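PDB 6OBT: borrelidin polyketide synthase, type I from Streptomyces parvulus, which probably catalyses, through its dehydratase domain, the loss of water from a beta-hydroxyacyl chain during assembly of the polyketide borrelidin. Local coordinates for residues T38-A43 / G94-C99; R56-R61 / A90-H95. One frame throughout, in Å; residues are numbered along the deposited sequence.

Contact 1. Residues T38-A43 / G94-C99; sequences TEAGHA and GHQAGC
The last turn of the hot-dog helix, 83-97, is tied here to the loop after strand 38-39, through Gln-96 and Ala-40. Gln-96 carries its end of the contact with its carboxamide. Its CG stands beside the backbone N, chi1 -75°, and the chain runs extended from there, chi2 -168°. This straight arm spans the gap between two backbones whose nearest CA atoms, those of Ala-40 and Gln-96, are 8.5 Å apart. Gln-96 NE2 donates to Ala-40 O over 2.9 Å. The bond is weak, because it is bent to 129° at the hydrogen. Gln-96 OE1 accepts a hydrogen bond from Trp-58 NE1. That bond is consistent with the amide being turned this way round, NH2 toward the loop. The side chain of Ala-40 comes no closer than CB to Gln-96 OE1, 4.2 Å. Double hot-dog dehydratases wrap a curved antiparallel sheet around such a helix, and the loop from 40 to 43 passes along its flank. Ala-40 O also takes a weak hydrogen bond from His-92 NE2, one turn back. Further along, His-42 hydrogen-bonds Glu-88 and meets the His-92 ring edge-to-face. A Schellman motif follows Gln-96 along the chain, with Gly-98 at positive phi and Cys-99 N bonding back to Gly-94 O at 2.7 Å.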
loop_
_atom_site.group_PDB
_atom_site.type_symbol
_atom_site.label_atom_id
_atom_site.label_comp_id
_atom_site.label_asym_id
_atom_site.label_seq_id
_atom_site.Cartn_x
_atom_site.Cartn_y
_atom_site.Cartn_z
ATOM N N THR A 38 -3.583 -1.544 7.432
ATOM C CA THR A 38 -4.810 -1.906 8.138
ATOM C C THR A 38 -5.209 -3.317 7.746
ATOM O O THR A 38 -5.225 -3.647 6.559
ATOM C CB THR A 38 -5.944 -0.929 7.811
ATOM O OG1 THR A 38 -5.521 0.407 8.112
ATOM C CG2 THR A 38 -7.181 -1.248 8.633
ATOM N N GLU A 39 -5.508 -4.150 8.739
ATOM C CA GLU A 39 -6.102 -5.449 8.456
ATOM C C GLU A 39 -7.485 -5.244 7.846
ATOM O O GLU A 39 -8.339 -4.578 8.437
ATOM C CB GLU A 39 -6.190 -6.279 9.733
ATOM C CG GLU A 39 -4.852 -6.629 10.348
ATOM C CD GLU A 39 -4.289 -7.938 9.822
ATOM O OE1 GLU A 39 -4.976 -8.600 9.014
ATOM O OE2 GLU A 39 -3.159 -8.305 10.221
ATOM N N ALA A 40 -7.708 -5.820 6.665
ATOM C CA ALA A 40 -8.895 -5.529 5.869
ATOM C C ALA A 40 -9.973 -6.609 5.932
ATOM O O ALA A 40 -11.084 -6.373 5.445
ATOM C CB ALA A 40 -8.494 -5.275 4.407
ATOM N N GLY A 41 -9.681 -7.780 6.502
ATOM C CA GLY A 41 -10.718 -8.766 6.774
ATOM C C GLY A 41 -11.316 -9.487 5.580
ATOM O O GLY A 41 -12.412 -10.043 5.694
ATOM N N HIS A 42 -10.642 -9.486 4.432
ATOM C CA HIS A 42 -11.076 -10.229 3.257
ATOM C C HIS A 42 -10.007 -11.233 2.867
ATOM O O HIS A 42 -8.811 -10.940 2.955
ATOM C CB HIS A 42 -11.354 -9.317 2.066
ATOM C CG HIS A 42 -12.184 -9.969 1.002
ATOM N ND1 HIS A 42 -11.645 -10.774 0.019
ATOM C CD2 HIS A 42 -13.523 -9.966 0.794
ATOM C CE1 HIS A 42 -12.612 -11.216 -0.764
ATOM N NE2 HIS A 42 -13.764 -10.745 -0.313
ATOM N N ALA A 43 -10.448 -12.407 2.411
ATOM C CA ALA A 43 -9.514 -13.471 2.050
ATOM C C ALA A 43 -8.614 -13.066 0.886
ATOM O O ALA A 43 -7.405 -13.337 0.907
ATOM C CB ALA A 43 -10.283 -14.750 1.709
ATOM N N GLY A 94 -16.202 -0.971 -0.875
ATOM C CA GLY A 94 -17.178 0.100 -0.770
ATOM C C GLY A 94 -17.802 0.175 0.609
ATOM O O GLY A 94 -17.960 1.260 1.175
ATOM N N HIS A 95 -18.155 -0.983 1.173
ATOM C CA HIS A 95 -18.685 -1.011 2.528
ATOM C C HIS A 95 -17.678 -0.443 3.518
ATOM O O HIS A 95 -18.038 0.344 4.396
ATOM C CB HIS A 95 -19.054 -2.436 2.918
ATOM C CG HIS A 95 -19.595 -2.552 4.305
ATOM N ND1 HIS A 95 -20.911 -2.283 4.613
ATOM C CD2 HIS A 95 -18.998 -2.899 5.470
ATOM C CE1 HIS A 95 -21.102 -2.460 5.908
ATOM N NE2 HIS A 95 -19.956 -2.833 6.451
ATOM N N GLN A 96 -16.408 -0.826 3.393
ATOM C CA GLN A 96 -15.403 -0.258 4.287
ATOM C C GLN A 96 -15.230 1.240 4.086
ATOM O O GLN A 96 -14.757 1.924 5.002
ATOM C CB GLN A 96 -14.065 -0.979 4.105
ATOM C CG GLN A 96 -14.069 -2.365 4.747
ATOM C CD GLN A 96 -12.687 -2.988 4.832
ATOM O OE1 GLN A 96 -11.783 -2.629 4.083
ATOM N NE2 GLN A 96 -12.522 -3.931 5.753
ATOM N N ALA A 97 -15.596 1.769 2.920
ATOM C CA ALA A 97 -15.390 3.182 2.630
ATOM C C ALA A 97 -16.654 4.011 2.821
ATOM O O ALA A 97 -16.625 5.225 2.583
ATOM C CB ALA A 97 -14.840 3.356 1.202
ATOM N N GLY A 98 -17.748 3.390 3.271
ATOM C CA GLY A 98 -19.009 4.067 3.475
ATOM C C GLY A 98 -19.939 4.080 2.284
ATOM O O GLY A 98 -20.932 4.814 2.311
ATOM N N CYS A 99 -19.652 3.301 1.237
ATOM C CA CYS A 99 -20.426 3.288 -0.007
ATOM C C CYS A 99 -21.042 1.895 -0.154
ATOM O O CYS A 99 -20.424 0.978 -0.694
ATOM C CB CYS A 99 -19.544 3.633 -1.215
ATOM S SG CYS A 99 -18.923 5.339 -1.302
#

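Contact 2. Residues R56-R61 / A90-H95; sequences RVWTGR and ALHAGH
The indole of Trp-58 has the methyl group of Ala-93 over one face and the imidazole of His-92 near its N-H corner. Ala-93 CB sits 3.6 Å from the centroid of the six-membered ring of Trp-58, only 6° off the normal. This is a CH-pi contact. The benzo part of the indole also lies against the helix backbone: Trp-58 CZ2 is 3.8 Å from Ala-93 CA, and Trp-58 CH2 is 3.8 Å from Ala-93 O. Toward its rim, one face of the Arg-56 guanidinium carries Trp-58 CZ2, 3.6 Å above the plane. His-92 meets the indole obliquely, with the two ring planes at 85°. The indole nitrogen comes to the edge of the imidazole, Trp-58 NE1 lying 4.0 Å from His-92 CD2. Its hydrogen-bond partner is Gln-96 OE1. The His-92 side chain leaves the helix with CG anti to the backbone N, chi1 173°, which brings the ring's end nearer the strand than its CB. The contact is buried packing, consistent with the first hot dog of a double hot-dog dehydratase, in which a helix lies in the curve of the sheet. Strand 55-62 runs between strands 47-50 and 119-127, with Trp-58 pointing at helix 83-97. On the same strand, Val-57 packs on Leu-51 of the second subunit, and Thr-59 OG1 hydrogen-bonds Val-35 O of that subunit.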
loop_
_atom_site.group_PDB
_atom_site.type_symbol
_atom_site.label_atom_id
_atom_site.label_comp_id
_atom_site.label_asym_id
_atom_site.label_seq_id
_atom_site.Cartn_x
_atom_site.Cartn_y
_atom_site.Cartn_z
ATOM N N ARG A 56 -7.607 4.901 -1.176
ATOM C CA ARG A 56 -7.431 3.724 -0.340
ATOM C C ARG A 56 -7.217 2.543 -1.264
ATOM O O ARG A 56 -7.974 2.371 -2.228
ATOM C CB ARG A 56 -8.638 3.457 0.566
ATOM C CG ARG A 56 -9.027 4.593 1.499
ATOM C CD ARG A 56 -10.061 4.104 2.515
ATOM N NE ARG A 56 -9.622 2.881 3.193
ATOM C CZ ARG A 56 -10.363 2.199 4.060
ATOM N NH1 ARG A 56 -11.591 2.612 4.354
ATOM N NH2 ARG A 56 -9.880 1.100 4.629
ATOM N N VAL A 57 -6.229 1.712 -0.957
ATOM C CA VAL A 57 -5.882 0.583 -1.816
ATOM C C VAL A 57 -5.957 -0.696 -1.001
ATOM O O VAL A 57 -5.357 -0.783 0.075
ATOM C CB VAL A 57 -4.487 0.753 -2.438
ATOM C CG1 VAL A 57 -4.132 -0.480 -3.288
ATOM C CG2 VAL A 57 -4.443 2.009 -3.294
ATOM N N TRP A 58 -6.705 -1.681 -1.503
ATOM C CA TRP A 58 -6.703 -3.020 -0.932
ATOM C C TRP A 58 -5.745 -3.874 -1.754
ATOM O O TRP A 58 -5.701 -3.763 -2.982
ATOM C CB TRP A 58 -8.114 -3.651 -0.927
ATOM C CG TRP A 58 -9.031 -3.094 0.156
ATOM C CD1 TRP A 58 -9.398 -3.700 1.333
ATOM C CD2 TRP A 58 -9.672 -1.818 0.147
ATOM N NE1 TRP A 58 -10.243 -2.871 2.051
ATOM C CE2 TRP A 58 -10.424 -1.714 1.339
ATOM C CE3 TRP A 58 -9.677 -0.741 -0.753
ATOM C CZ2 TRP A 58 -11.164 -0.575 1.654
ATOM C CZ3 TRP A 58 -10.424 0.386 -0.437
ATOM C CH2 TRP A 58 -11.153 0.458 0.756
ATOM N N THR A 59 -4.969 -4.717 -1.075
ATOM C CA THR A 59 -3.900 -5.461 -1.725
ATOM C C THR A 59 -3.970 -6.922 -1.323
ATOM O O THR A 59 -4.378 -7.261 -0.205
ATOM C CB THR A 59 -2.482 -4.907 -1.361
ATOM O OG1 THR A 59 -2.189 -5.174 0.016
ATOM C CG2 THR A 59 -2.394 -3.407 -1.589
ATOM N N GLY A 60 -3.556 -7.781 -2.245
ATOM C CA GLY A 60 -3.446 -9.193 -1.949
ATOM C C GLY A 60 -2.599 -9.902 -2.981
ATOM O O GLY A 60 -2.176 -9.319 -3.981
ATOM N N ARG A 61 -2.365 -11.188 -2.722
ATOM C CA ARG A 61 -1.688 -12.092 -3.642
ATOM C C ARG A 61 -2.619 -13.259 -3.957
ATOM O O ARG A 61 -3.108 -13.924 -3.037
ATOM C CB ARG A 61 -0.400 -12.626 -3.028
ATOM C CG ARG A 61 0.492 -13.379 -3.997
ATOM C CD ARG A 61 1.805 -13.764 -3.341
ATOM N NE ARG A 61 1.613 -14.692 -2.228
ATOM C CZ ARG A 61 2.600 -15.177 -1.479
ATOM N NH1 ARG A 61 3.856 -14.822 -1.721
ATOM N NH2 ARG A 61 2.332 -16.017 -0.486
ATOM N N ALA A 90 -15.417 -5.193 -4.825
ATOM C CA ALA A 90 -15.964 -3.843 -4.797
ATOM C C ALA A 90 -16.955 -3.675 -3.648
ATOM O O ALA A 90 -16.943 -2.646 -2.958
ATOM C CB ALA A 90 -16.632 -3.518 -6.133
ATOM N N LEU A 91 -17.816 -4.681 -3.423
ATOM C CA LEU A 91 -18.776 -4.612 -2.318
ATOM C C LEU A 91 -18.057 -4.537 -0.978
ATOM O O LEU A 91 -18.504 -3.839 -0.055
ATOM C CB LEU A 91 -19.711 -5.828 -2.345
ATOM C CG LEU A 91 -20.793 -5.796 -3.422
ATOM C CD1 LEU A 91 -21.301 -7.210 -3.758
ATOM C CD2 LEU A 91 -21.951 -4.929 -2.925
ATOM N N HIS A 92 -16.924 -5.238 -0.860
ATOM C CA HIS A 92 -16.191 -5.240 0.398
ATOM C C HIS A 92 -15.503 -3.899 0.627
ATOM O O HIS A 92 -15.583 -3.325 1.719
ATOM C CB HIS A 92 -15.163 -6.371 0.414
ATOM C CG HIS A 92 -14.266 -6.330 1.608
ATOM N ND1 HIS A 92 -14.579 -6.957 2.795
ATOM C CD2 HIS A 92 -13.085 -5.701 1.813
ATOM C CE1 HIS A 92 -13.617 -6.734 3.673
ATOM N NE2 HIS A 92 -12.705 -5.966 3.106
ATOM N N ALA A 93 -14.808 -3.393 -0.399
ATOM C CA ALA A 93 -14.120 -2.101 -0.275
ATOM C C ALA A 93 -15.107 -0.951 -0.111
ATOM O O ALA A 93 -14.880 -0.036 0.693
ATOM C CB ALA A 93 -13.239 -1.871 -1.499
ATOM N N GLY A 94 -16.202 -0.971 -0.875
ATOM C CA GLY A 94 -17.178 0.100 -0.770
ATOM C C GLY A 94 -17.802 0.175 0.609
ATOM O O GLY A 94 -17.960 1.260 1.175
ATOM N N HIS A 95 -18.155 -0.983 1.173
ATOM C CA HIS A 95 -18.685 -1.011 2.528
ATOM C C HIS A 95 -17.678 -0.443 3.518
ATOM O O HIS A 95 -18.038 0.344 4.396
ATOM C CB HIS A 95 -19.054 -2.436 2.918
ATOM C CG HIS A 95 -19.595 -2.552 4.305
ATOM N ND1 HIS A 95 -20.911 -2.283 4.613
ATOM C CD2 HIS A 95 -18.998 -2.899 5.470
ATOM C CE1 HIS A 95 -21.102 -2.460 5.908
ATOM N NE2 HIS A 95 -19.956 -2.833 6.451
#

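How the contacts relate
Contacts 1 and 2 lie side by side, their centres about 6 Å apart. Both use helix 83-97 and share Gly-94 and His-95. Along the chain the order is 38-43, then 56-61, then the helix, where 90-95 overlaps the start of 94-99. Strands 38-39 and 55-62 are separated by strand 47-50, so the helix meets the loop that leaves strand 38-39 and, two strands over, strand 55-62 itself. The contacts also touch directly: Ala-40 CB lies 3.6 Å from Trp-58 CD1. Together they bring the C-terminal part of the helix against the first strands of the chain, next to the surface that meets the second subunit.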